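Local coordinates for protein aminotransferase (Neisseria meningitidis Z2491, PDB 3JTX) that probably catalyses the pyridoxal-phosphate-dependent transfer of an amino group from an amino acid to a 2-oxo acid, as a class I/II aminotransferase, at residues N3-L6 with K7-K10; A76-L79 with K80-D84; N266-L269 with Y270-H274; L339-A342 with R343-Q347. All blocks are in the same frame, centred on the assembly; numbering follows the deposited sequence.

Contact 1 of 4, residues N3-L6 with K7-K10; sequences NTLL and KQLK
Lys7 donates its backbone N to Asn3 O at 3.0 Å, one turn back on the short N-terminal helix 2-8. The methylene CG of Lys7 brushes the same oxygen, 3.3 Å from Asn3 O: anti to the carbonyl carbon (chi1 -73°), it lies beside the backbone N and hence near the oxygen that N bonds to. A bend further out leads the amine away from the helix, which suits a lysine on an exposed face. At Gln8 the helical bonding slackens: its N makes two weak bonds, to Thr4 O at 3.1 Å and to Leu5 O at 3.0 Å. Leu9 is the first residue beyond the helix to leave helical backbone angles, yet its N still reaches Leu5 O at 2.9 Å, in a fairly straight bond (157°). Its side chain crosses that of Leu5 at a slant, Leu9 CD1 lying 3.9 Å from Leu5 CG. A water closes the end of the helix, donating to Leu6 O at 2.6 Å and to Leu9 O at 2.7 Å. The leucines meet other parts of the dimer: Leu5 and Leu6 rest on Leu139 of helix 131-139, while Leu6 packs on Asn266 and Leu9 on Tyr273 of the second subunit. Chemically, the turn divides into an apolar leucine side for packing and a polar side of Asn3, Thr4, Lys7 and Gln8, while the water gives Leu6 O a donor at the helix end and ties it to Leu9 O.

Contact 2 of 4, residues A76-L79 with K80-D84; sequences ANWL and KRRYD
The C-terminal turn of helix 69-82, lying beside strands 94-97 and 255-259 of the central sheet, carries an aromatic-aliphatic cluster in which Trp78 meets Arg81, Arg82 and Tyr83. Trp78 holds CG anti to its own N (chi1 179°), which carries the indole along the helix toward its end. There Arg82 covers one face: its CB sits 4.1 Å from the centroid of the six-membered ring of Trp78, a CH-pi contact only 17° off the ring normal, and Arg82 CG continues over the rim, 3.7 Å from Trp78 CZ2. The two side chains run side by side in the same direction, so a long arginine can use its methylenes on the indole and still send its charge onward, to a salt bridge with Glu212 and to the backbone oxygens of Ser211 and Pro220. Arg81 comes in differently, with NH2 at the edge of the indole, 3.6 Å from Trp78 CD1. Beyond these, Trp78 also meets Trp290 and touches Arg246, the neighbour in sequence of Lys245, which bears the pyridoxal phosphate.

Tyr83, the first residue to leave the helix, turns the edge of its phenol toward the face of Trp78 in an offset edge-to-face pair, the planes at 88° and the centroids 5.9 Å apart. Its backbone N completes the last turn on Leu79 O at 2.9 Å. The buried leucine branch adds an apolar seat for the phenol, Leu79 CD2 lying 3.8 Å from Tyr83 CE2.

Contact 3 of 4, residues N266-L269 with Y270-H274; sequences NFLL and YRTYH
Phe267 lays one face of its ring under the side chain of Arg271, whose CD stands 3.6 Å from the ring centroid and only 3° off the normal, a centred CH-pi contact. The guanidinium lies beyond it, tilted 56° to the phenyl plane, with Arg271 NH1 3.6 Å from Phe267 CZ. An arginine suits the position because its methylenes can cover an aromatic ring while the charged end goes on to a salt bridge with Glu102. The backbone keeps the pair in step, Arg271 N bonding to Phe267 O at 2.9 Å.

One residue further on, Thr272 bends its hydroxyl back onto the helix. OG1 sits between the backbone N and the carbonyl carbon (chi1 72°), from where it donates to Leu269 O at 2.8 Å; Thr272 N bonds to Leu268 O at 3.0 Å and only weakly to Leu269 O. The same hydroxyl is also hydrogen-bonded to Tyr12 of the second subunit, so two hydrogen bonds, one within the helix and one across the dimer, hold it. Tyr273 brings the edge of its ring to this carbonyl as well, CD2 lying 3.5 Å from Leu269 O.

Helix 261-274 thus has two differently used sides. Within its own chain, Phe267 and Arg271 rest on Ser106 of helix 100-111, while on strand 94-97 Leu268 touches Leu95 and Arg271 touches Val97; toward the second subunit, Leu269 meets Leu9, and Tyr273 stacks on Tyr12 and touches Gly135 of its helix 131-139.

Contact 4 of 4, residues L339-A342 with R343-Q347; sequences LAFA and RNLWQ
The guanidinium of Arg343 has one face covered by Leu339, whose CG lies 3.7 Å above the plane and over its centre. The methyl Leu339 CD2 touches the same group, 3.6 Å from Arg343 NH1. The second flat group, the phenyl ring of Phe341, is met obliquely by a leucine methyl, Leu345 CD1 being 3.8 Å from Phe341 CE2. In each pair the partners are four residues, about one turn, apart on helix 338-349, and their backbones are bonded in the usual way, Arg343 N to Leu339 O at 3.0 Å and Leu345 N to Phe341 O at 3.0 Å.

Arg343 stretches from CG to NE without a bend. Its CG, anti to the carbonyl carbon (chi1 -78°), lies beside the backbone N, on the side facing the preceding turn; Arg343 CG therefore passes 3.4 Å from Leu339 O, and the chain then brings its planar end over the leucine. From there NE reaches the carbonyl of Ala20. Phe341 and Leu345 line the buried side, on Ile391 of helix 381-394, where apolar residues fit, and Phe341 also meets the ring of Tyr395. Ala342, with only a methyl, fits a buried turn, and Trp346 N takes its carbonyl as the next bond along.

The chemistry is thus divided: Leu339 covers one face of the charged plane while NE still donates to the carbonyl of Ala20, and the hydrocarbon pair on the buried side gains from exclusion of water.

The four contacts follow one another along the chain, each within one helix or its C-terminal end. Contact 1, at the N terminus, and contact 3 both serve the dimer: helix 2-8 of one subunit packs on helix 261-274 of the other, although within a chain their centres are 26 Å apart. Contacts 2 and 3, also 26 Å apart between centres, share strand 94-97 at the edge of the seven-stranded mixed sheet, the core of the large domain. Contact 4 is far from contacts 2 and 3 (centres 43 and 46 Å) but 28 Å from contact 1. Helix 261-274 thus joins sheet to dimer interface, helix 69-82 packs on the sheet, and helix 338-349 on the C-terminal helix 381-394.

Contact 1 of 4, residues N3-L6 with K7-K10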
loop_
_atom_site.group_PDB
_atom_site.type_symbol
_atom_site.label_atom_id
_atom_site.label_comp_id
_atom_site.label_asym_id
_atom_site.label_seq_id
_atom_site.Cartn_x
_atom_site.Cartn_y
_atom_site.Cartn_z
ATOM N N ASN A 3 -12.816 11.968 10.361
ATOM C CA ASN A 3 -12.483 11.469 11.693
ATOM C C ASN A 3 -13.617 10.793 12.464
ATOM O O ASN A 3 -13.392 9.751 13.085
ATOM C CB ASN A 3 -11.824 12.574 12.510
ATOM C CG ASN A 3 -10.414 12.867 12.012
ATOM O OD1 ASN A 3 -9.840 12.059 11.269
ATOM N ND2 ASN A 3 -9.857 14.007 12.403
ATOM N N THR A 4 -14.828 11.344 12.401
ATOM C CA THR A 4 -15.952 10.703 13.093
ATOM C C THR A 4 -16.281 9.340 12.452
ATOM O O THR A 4 -16.585 8.386 13.155
ATOM C CB THR A 4 -17.192 11.616 13.193
ATOM O OG1 THR A 4 -17.589 12.048 11.886
ATOM C CG2 THR A 4 -16.880 12.849 14.072
ATOM N N LEU A 5 -16.186 9.254 11.129
ATOM C CA LEU A 5 -16.391 7.985 10.416
ATOM C C LEU A 5 -15.343 6.945 10.833
ATOM O O LEU A 5 -15.667 5.791 11.131
ATOM C CB LEU A 5 -16.341 8.211 8.895
ATOM C CG LEU A 5 -16.415 6.951 8.016
ATOM C CD1 LEU A 5 -17.693 6.172 8.297
ATOM C CD2 LEU A 5 -16.301 7.313 6.527
ATOM N N LEU A 6 -14.078 7.367 10.872
ATOM C CA LEU A 6 -12.987 6.479 11.279
ATOM C C LEU A 6 -13.169 5.982 12.723
ATOM O O LEU A 6 -12.831 4.842 13.029
ATOM C CB LEU A 6 -11.638 7.199 11.138
ATOM C CG LEU A 6 -11.183 7.387 9.683
ATOM C CD1 LEU A 6 -9.994 8.354 9.574
ATOM C CD2 LEU A 6 -10.858 6.022 9.061
ATOM N N LYS A 7 -13.705 6.838 13.598
ATOM C CA LYS A 7 -13.976 6.443 14.986
ATOM C C LYS A 7 -15.089 5.394 15.034
ATOM O O LYS A 7 -15.097 4.530 15.897
ATOM C CB LYS A 7 -14.359 7.656 15.851
ATOM C CG LYS A 7 -13.179 8.570 16.171
ATOM C CD LYS A 7 -13.574 9.837 16.939
ATOM C CE LYS A 7 -13.553 9.657 18.460
ATOM N NZ LYS A 7 -13.504 11.003 19.196
ATOM N N GLN A 8 -16.021 5.496 14.097
ATOM C CA GLN A 8 -17.190 4.636 14.058
ATOM C C GLN A 8 -16.889 3.245 13.505
ATOM O O GLN A 8 -17.356 2.241 14.038
ATOM C CB GLN A 8 -18.258 5.315 13.225
ATOM C CG GLN A 8 -19.588 4.609 13.214
ATOM C CD GLN A 8 -19.918 4.054 11.849
ATOM O OE1 GLN A 8 -20.178 4.809 10.877
ATOM N NE2 GLN A 8 -19.921 2.735 11.760
ATOM N N LEU A 9 -16.109 3.194 12.442
ATOM C CA LEU A 9 -15.810 1.926 11.768
ATOM C C LEU A 9 -15.038 0.926 12.657
ATOM O O LEU A 9 -14.109 1.311 13.389
ATOM C CB LEU A 9 -15.060 2.214 10.459
ATOM C CG LEU A 9 -15.879 2.915 9.361
ATOM C CD1 LEU A 9 -14.950 3.377 8.255
ATOM C CD2 LEU A 9 -16.990 2.012 8.794
ATOM N N LYS A 10 -15.459 -0.346 12.602
ATOM C CA LYS A 10 -14.834 -1.445 13.357
ATOM C C LYS A 10 -14.231 -2.423 12.355
ATOM O O LYS A 10 -14.950 -3.285 11.817
ATOM C CB LYS A 10 -15.854 -2.171 14.235
ATOM C CG LYS A 10 -16.467 -1.322 15.349
ATOM C CD LYS A 10 -15.399 -0.747 16.269
ATOM C CE LYS A 10 -16.002 -0.048 17.489
ATOM N NZ LYS A 10 -16.795 -0.983 18.344
HETATM O O HOH W 1 -11.882 2.485 12.324
#

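Contact 2 of 4, residues A76-L79 with K80-D84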
loop_
_atom_site.group_PDB
_atom_site.type_symbol
_atom_site.label_atom_id
_atom_site.label_comp_id
_atom_site.label_asym_id
_atom_site.label_seq_id
_atom_site.Cartn_x
_atom_site.Cartn_y
_atom_site.Cartn_z
ATOM N N ALA A 76 -0.912 -15.606 -14.942
ATOM C CA ALA A 76 -1.626 -16.056 -16.158
ATOM C C ALA A 76 -1.575 -17.576 -16.306
ATOM O O ALA A 76 -2.586 -18.221 -16.625
ATOM C CB ALA A 76 -1.058 -15.382 -17.388
ATOM N N ASN A 77 -0.393 -18.151 -16.079
ATOM C CA ASN A 77 -0.212 -19.595 -16.145
ATOM C C ASN A 77 -1.032 -20.326 -15.082
ATOM O O ASN A 77 -1.659 -21.340 -15.377
ATOM C CB ASN A 77 1.257 -19.972 -15.994
ATOM C CG ASN A 77 2.108 -19.539 -17.180
ATOM O OD1 ASN A 77 1.592 -19.249 -18.258
ATOM N ND2 ASN A 77 3.422 -19.479 -16.974
ATOM N N TRP A 78 -1.019 -19.808 -13.855
ATOM C CA TRP A 78 -1.838 -20.355 -12.774
ATOM C C TRP A 78 -3.338 -20.356 -13.110
ATOM O O TRP A 78 -4.024 -21.364 -12.907
ATOM C CB TRP A 78 -1.621 -19.597 -11.457
ATOM C CG TRP A 78 -2.479 -20.154 -10.365
ATOM C CD1 TRP A 78 -2.259 -21.302 -9.649
ATOM C CD2 TRP A 78 -3.719 -19.619 -9.892
ATOM N NE1 TRP A 78 -3.278 -21.501 -8.757
ATOM C CE2 TRP A 78 -4.188 -20.483 -8.883
ATOM C CE3 TRP A 78 -4.470 -18.492 -10.219
ATOM C CZ2 TRP A 78 -5.389 -20.257 -8.198
ATOM C CZ3 TRP A 78 -5.655 -18.255 -9.530
ATOM C CH2 TRP A 78 -6.102 -19.137 -8.533
ATOM N N LEU A 79 -3.830 -19.235 -13.638
ATOM C CA LEU A 79 -5.241 -19.114 -14.038
ATOM C C LEU A 79 -5.639 -20.168 -15.084
ATOM O O LEU A 79 -6.733 -20.722 -15.031
ATOM C CB LEU A 79 -5.530 -17.713 -14.604
ATOM C CG LEU A 79 -5.578 -16.546 -13.601
ATOM C CD1 LEU A 79 -5.505 -15.222 -14.339
ATOM C CD2 LEU A 79 -6.834 -16.585 -12.707
ATOM N N LYS A 80 -4.763 -20.396 -16.058
ATOM C CA LYS A 80 -5.027 -21.384 -17.103
ATOM C C LYS A 80 -5.110 -22.795 -16.529
ATOM O O LYS A 80 -5.975 -23.586 -16.943
ATOM C CB LYS A 80 -3.958 -21.336 -18.199
ATOM C CG LYS A 80 -4.385 -22.101 -19.443
ATOM C CD LYS A 80 -3.449 -21.890 -20.636
ATOM C CE LYS A 80 -3.940 -22.708 -21.826
ATOM N NZ LYS A 80 -2.916 -22.787 -22.912
ATOM N N ARG A 81 -4.207 -23.111 -15.597
ATOM C CA ARG A 81 -4.230 -24.408 -14.916
ATOM C C ARG A 81 -5.465 -24.566 -14.047
ATOM O O ARG A 81 -6.068 -25.633 -13.998
ATOM C CB ARG A 81 -2.986 -24.586 -14.045
ATOM C CG ARG A 81 -1.689 -24.794 -14.835
ATOM C CD ARG A 81 -0.579 -25.403 -13.969
ATOM N NE ARG A 81 -0.396 -24.736 -12.681
ATOM C CZ ARG A 81 0.276 -23.599 -12.501
ATOM N NH1 ARG A 81 0.836 -22.977 -13.536
ATOM N NH2 ARG A 81 0.393 -23.083 -11.284
ATOM N N ARG A 82 -5.828 -23.502 -13.343
ATOM C CA ARG A 82 -6.835 -23.580 -12.301
ATOM C C ARG A 82 -8.262 -23.556 -12.853
ATOM O O ARG A 82 -9.153 -24.214 -12.284
ATOM C CB ARG A 82 -6.635 -22.421 -11.301
ATOM C CG ARG A 82 -7.764 -22.241 -10.284
ATOM C CD ARG A 82 -7.935 -23.452 -9.367
ATOM N NE ARG A 82 -8.974 -23.197 -8.379
ATOM C CZ ARG A 82 -10.281 -23.266 -8.616
ATOM N NH1 ARG A 82 -10.731 -23.659 -9.799
ATOM N NH2 ARG A 82 -11.144 -22.983 -7.646
ATOM N N TYR A 83 -8.466 -22.810 -13.944
ATOM C CA TYR A 83 -9.790 -22.614 -14.537
ATOM C C TYR A 83 -9.896 -23.236 -15.935
ATOM O O TYR A 83 -10.419 -22.623 -16.878
ATOM C CB TYR A 83 -10.153 -21.120 -14.518
ATOM C CG TYR A 83 -10.186 -20.586 -13.101
ATOM C CD1 TYR A 83 -11.203 -20.950 -12.214
ATOM C CD2 TYR A 83 -9.172 -19.768 -12.621
ATOM C CE1 TYR A 83 -11.222 -20.474 -10.896
ATOM C CE2 TYR A 83 -9.183 -19.298 -11.325
ATOM C CZ TYR A 83 -10.206 -19.651 -10.460
ATOM O OH TYR A 83 -10.163 -19.182 -9.163
ATOM N N ASP A 84 -9.372 -24.460 -16.044
ATOM C CA ASP A 84 -9.596 -25.333 -17.180
ATOM C C ASP A 84 -9.354 -24.652 -18.525
ATOM O O ASP A 84 -10.205 -24.694 -19.407
ATOM C CB ASP A 84 -11.015 -25.903 -17.109
ATOM C CG ASP A 84 -11.205 -27.104 -18.020
ATOM O OD1 ASP A 84 -10.213 -27.825 -18.277
ATOM O OD2 ASP A 84 -12.339 -27.309 -18.494
#

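Contact 3 of 4, residues N266-L269 with Y270-H274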
loop_
_atom_site.group_PDB
_atom_site.type_symbol
_atom_site.label_atom_id
_atom_site.label_comp_id
_atom_site.label_asym_id
_atom_site.label_seq_id
_atom_site.Cartn_x
_atom_site.Cartn_y
_atom_site.Cartn_z
ATOM N N ASN A 266 -6.203 2.179 -16.182
ATOM C CA ASN A 266 -6.468 3.343 -15.341
ATOM C C ASN A 266 -6.079 3.079 -13.899
ATOM O O ASN A 266 -5.501 3.953 -13.249
ATOM C CB ASN A 266 -7.925 3.790 -15.452
ATOM C CG ASN A 266 -8.253 4.301 -16.835
ATOM O OD1 ASN A 266 -7.398 4.890 -17.504
ATOM N ND2 ASN A 266 -9.474 4.065 -17.287
ATOM N N PHE A 267 -6.318 1.860 -13.422
ATOM C CA PHE A 267 -5.928 1.496 -12.072
ATOM C C PHE A 267 -4.400 1.585 -11.891
ATOM O O PHE A 267 -3.905 2.086 -10.864
ATOM C CB PHE A 267 -6.436 0.092 -11.744
ATOM C CG PHE A 267 -6.430 -0.267 -10.266
ATOM C CD1 PHE A 267 -6.536 0.695 -9.265
ATOM C CD2 PHE A 267 -6.381 -1.595 -9.887
ATOM C CE1 PHE A 267 -6.551 0.327 -7.925
ATOM C CE2 PHE A 267 -6.406 -1.957 -8.545
ATOM C CZ PHE A 267 -6.495 -0.993 -7.572
ATOM N N LEU A 268 -3.655 1.106 -12.883
ATOM C CA LEU A 268 -2.194 1.161 -12.830
ATOM C C LEU A 268 -1.681 2.605 -12.678
ATOM O O LEU A 268 -0.758 2.864 -11.899
ATOM C CB LEU A 268 -1.576 0.499 -14.070
ATOM C CG LEU A 268 -0.056 0.636 -14.200
ATOM C CD1 LEU A 268 0.628 -0.043 -13.012
ATOM C CD2 LEU A 268 0.429 0.044 -15.567
ATOM N N LEU A 269 -2.267 3.542 -13.419
ATOM C CA LEU A 269 -1.843 4.942 -13.356
ATOM C C LEU A 269 -2.017 5.481 -11.931
ATOM O O LEU A 269 -1.125 6.110 -11.372
ATOM C CB LEU A 269 -2.638 5.804 -14.349
ATOM C CG LEU A 269 -2.286 7.299 -14.400
ATOM C CD1 LEU A 269 -0.770 7.537 -14.671
ATOM C CD2 LEU A 269 -3.159 8.000 -15.472
ATOM N N TYR A 270 -3.183 5.229 -11.357
ATOM C CA TYR A 270 -3.467 5.620 -9.986
ATOM C C TYR A 270 -2.474 4.988 -9.007
ATOM O O TYR A 270 -2.014 5.664 -8.082
ATOM C CB TYR A 270 -4.891 5.191 -9.618
ATOM C CG TYR A 270 -5.312 5.507 -8.204
ATOM C CD1 TYR A 270 -5.971 6.689 -7.907
ATOM C CD2 TYR A 270 -5.116 4.602 -7.187
ATOM C CE1 TYR A 270 -6.389 6.982 -6.601
ATOM C CE2 TYR A 270 -5.510 4.894 -5.884
ATOM C CZ TYR A 270 -6.158 6.087 -5.607
ATOM O OH TYR A 270 -6.558 6.369 -4.298
ATOM N N ARG A 271 -2.145 3.709 -9.225
ATOM C CA ARG A 271 -1.291 2.956 -8.323
ATOM C C ARG A 271 0.159 3.430 -8.371
ATOM O O ARG A 271 0.894 3.250 -7.399
ATOM C CB ARG A 271 -1.384 1.448 -8.584
ATOM C CG ARG A 271 -2.737 0.860 -8.202
ATOM C CD ARG A 271 -2.907 -0.567 -8.683
ATOM N NE ARG A 271 -2.026 -1.450 -7.943
ATOM C CZ ARG A 271 -2.212 -1.840 -6.694
ATOM N NH1 ARG A 271 -3.280 -1.456 -6.008
ATOM N NH2 ARG A 271 -1.326 -2.635 -6.133
ATOM N N THR A 272 0.569 4.059 -9.467
ATOM C CA THR A 272 1.920 4.630 -9.528
ATOM C C THR A 272 2.065 5.754 -8.516
ATOM O O THR A 272 3.136 5.919 -7.930
ATOM C CB THR A 272 2.362 5.084 -10.949
ATOM O OG1 THR A 272 1.666 6.275 -11.338
ATOM C CG2 THR A 272 2.129 3.965 -11.949
ATOM N N TYR A 273 0.979 6.484 -8.252
ATOM C CA TYR A 273 0.997 7.527 -7.226
ATOM C C TYR A 273 0.703 6.973 -5.833
ATOM O O TYR A 273 1.315 7.411 -4.847
ATOM C CB TYR A 273 0.008 8.642 -7.585
ATOM C CG TYR A 273 0.464 9.471 -8.763
ATOM C CD1 TYR A 273 1.311 10.546 -8.578
ATOM C CD2 TYR A 273 0.072 9.159 -10.059
ATOM C CE1 TYR A 273 1.764 11.317 -9.645
ATOM C CE2 TYR A 273 0.521 9.923 -11.146
ATOM C CZ TYR A 273 1.363 10.997 -10.930
ATOM O OH TYR A 273 1.795 11.758 -11.992
ATOM N N HIS A 274 -0.214 6.006 -5.766
ATOM C CA HIS A 274 -0.682 5.388 -4.513
ATOM C C HIS A 274 0.432 4.571 -3.833
ATOM O O HIS A 274 0.383 4.326 -2.615
ATOM C CB HIS A 274 -1.944 4.583 -4.874
ATOM C CG HIS A 274 -2.390 3.566 -3.878
ATOM N ND1 HIS A 274 -2.160 2.211 -4.049
ATOM C CD2 HIS A 274 -3.182 3.681 -2.784
ATOM C CE1 HIS A 274 -2.743 1.546 -3.064
ATOM N NE2 HIS A 274 -3.356 2.415 -2.276
#

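Contact 4 of 4, residues L339-A342 with R343-Q347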
loop_
_atom_site.group_PDB
_atom_site.type_symbol
_atom_site.label_atom_id
_atom_site.label_comp_id
_atom_site.label_asym_id
_atom_site.label_seq_id
_atom_site.Cartn_x
_atom_site.Cartn_y
_atom_site.Cartn_z
ATOM N N LEU A 339 -25.516 -14.739 20.305
ATOM C CA LEU A 339 -24.792 -14.086 21.390
ATOM C C LEU A 339 -24.727 -15.010 22.615
ATOM O O LEU A 339 -23.655 -15.222 23.180
ATOM C CB LEU A 339 -25.490 -12.780 21.775
ATOM C CG LEU A 339 -24.753 -11.868 22.744
ATOM C CD1 LEU A 339 -23.318 -11.580 22.220
ATOM C CD2 LEU A 339 -25.565 -10.577 22.925
ATOM N N ALA A 340 -25.874 -15.570 22.995
ATOM C CA ALA A 340 -25.955 -16.478 24.140
ATOM C C ALA A 340 -25.155 -17.758 23.865
ATOM O O ALA A 340 -24.545 -18.294 24.775
ATOM C CB ALA A 340 -27.407 -16.806 24.482
ATOM N N PHE A 341 -25.141 -18.208 22.607
ATOM C CA PHE A 341 -24.336 -19.368 22.181
ATOM C C PHE A 341 -22.827 -19.141 22.414
ATOM O O PHE A 341 -22.153 -19.946 23.050
ATOM C CB PHE A 341 -24.611 -19.658 20.705
ATOM C CG PHE A 341 -24.198 -21.027 20.259
ATOM C CD1 PHE A 341 -25.026 -22.119 20.481
ATOM C CD2 PHE A 341 -23.011 -21.219 19.577
ATOM C CE1 PHE A 341 -24.642 -23.399 20.066
ATOM C CE2 PHE A 341 -22.627 -22.486 19.143
ATOM C CZ PHE A 341 -23.442 -23.575 19.389
ATOM N N ALA A 342 -22.312 -18.029 21.908
ATOM C CA ALA A 342 -20.905 -17.702 22.074
ATOM C C ALA A 342 -20.553 -17.520 23.558
ATOM O O ALA A 342 -19.489 -17.959 24.008
ATOM C CB ALA A 342 -20.539 -16.453 21.268
ATOM N N ARG A 343 -21.442 -16.878 24.309
ATOM C CA ARG A 343 -21.230 -16.672 25.739
ATOM C C ARG A 343 -21.164 -17.999 26.495
ATOM O O ARG A 343 -20.318 -18.168 27.368
ATOM C CB ARG A 343 -22.315 -15.772 26.327
ATOM C CG ARG A 343 -22.071 -14.312 26.002
ATOM C CD ARG A 343 -23.203 -13.427 26.466
ATOM N NE ARG A 343 -22.849 -12.026 26.277
ATOM C CZ ARG A 343 -23.704 -11.009 26.273
ATOM N NH1 ARG A 343 -25.010 -11.196 26.419
ATOM N NH2 ARG A 343 -23.235 -9.791 26.090
ATOM N N ASN A 344 -22.031 -18.936 26.145
ATOM C CA ASN A 344 -22.043 -20.257 26.813
ATOM C C ASN A 344 -20.787 -21.087 26.494
ATOM O O ASN A 344 -20.189 -21.715 27.387
ATOM C CB ASN A 344 -23.324 -21.010 26.443
ATOM C CG ASN A 344 -23.546 -22.258 27.278
ATOM O OD1 ASN A 344 -23.307 -22.267 28.484
ATOM N ND2 ASN A 344 -24.017 -23.325 26.636
ATOM N N LEU A 345 -20.359 -21.068 25.239
ATOM C CA LEU A 345 -19.159 -21.808 24.840
ATOM C C LEU A 345 -17.914 -21.274 25.531
ATOM O O LEU A 345 -17.010 -22.045 25.869
ATOM C CB LEU A 345 -18.956 -21.771 23.320
ATOM C CG LEU A 345 -19.975 -22.531 22.454
ATOM C CD1 LEU A 345 -19.393 -22.748 21.052
ATOM C CD2 LEU A 345 -20.412 -23.816 23.067
ATOM N N TRP A 346 -17.867 -19.951 25.719
ATOM C CA TRP A 346 -16.739 -19.309 26.396
ATOM C C TRP A 346 -16.731 -19.627 27.881
ATOM O O TRP A 346 -15.699 -20.049 28.420
ATOM C CB TRP A 346 -16.759 -17.794 26.166
ATOM C CG TRP A 346 -15.724 -17.072 26.943
ATOM C CD1 TRP A 346 -15.935 -16.211 27.990
ATOM C CD2 TRP A 346 -14.312 -17.136 26.754
ATOM N NE1 TRP A 346 -14.737 -15.730 28.449
ATOM C CE2 TRP A 346 -13.725 -16.270 27.706
ATOM C CE3 TRP A 346 -13.483 -17.836 25.871
ATOM C CZ2 TRP A 346 -12.345 -16.104 27.815
ATOM C CZ3 TRP A 346 -12.111 -17.659 25.967
ATOM C CH2 TRP A 346 -11.553 -16.803 26.941
ATOM N N GLN A 347 -17.878 -19.440 28.534
ATOM C CA GLN A 347 -17.978 -19.649 29.974
ATOM C C GLN A 347 -17.779 -21.112 30.353
ATOM O O GLN A 347 -17.203 -21.397 31.399
ATOM C CB GLN A 347 -19.337 -19.173 30.511
ATOM C CG GLN A 347 -19.469 -19.282 32.052
ATOM C CD GLN A 347 -20.869 -18.952 32.558
ATOM O OE1 GLN A 347 -21.757 -18.607 31.780
ATOM N NE2 GLN A 347 -21.065 -19.052 33.861
#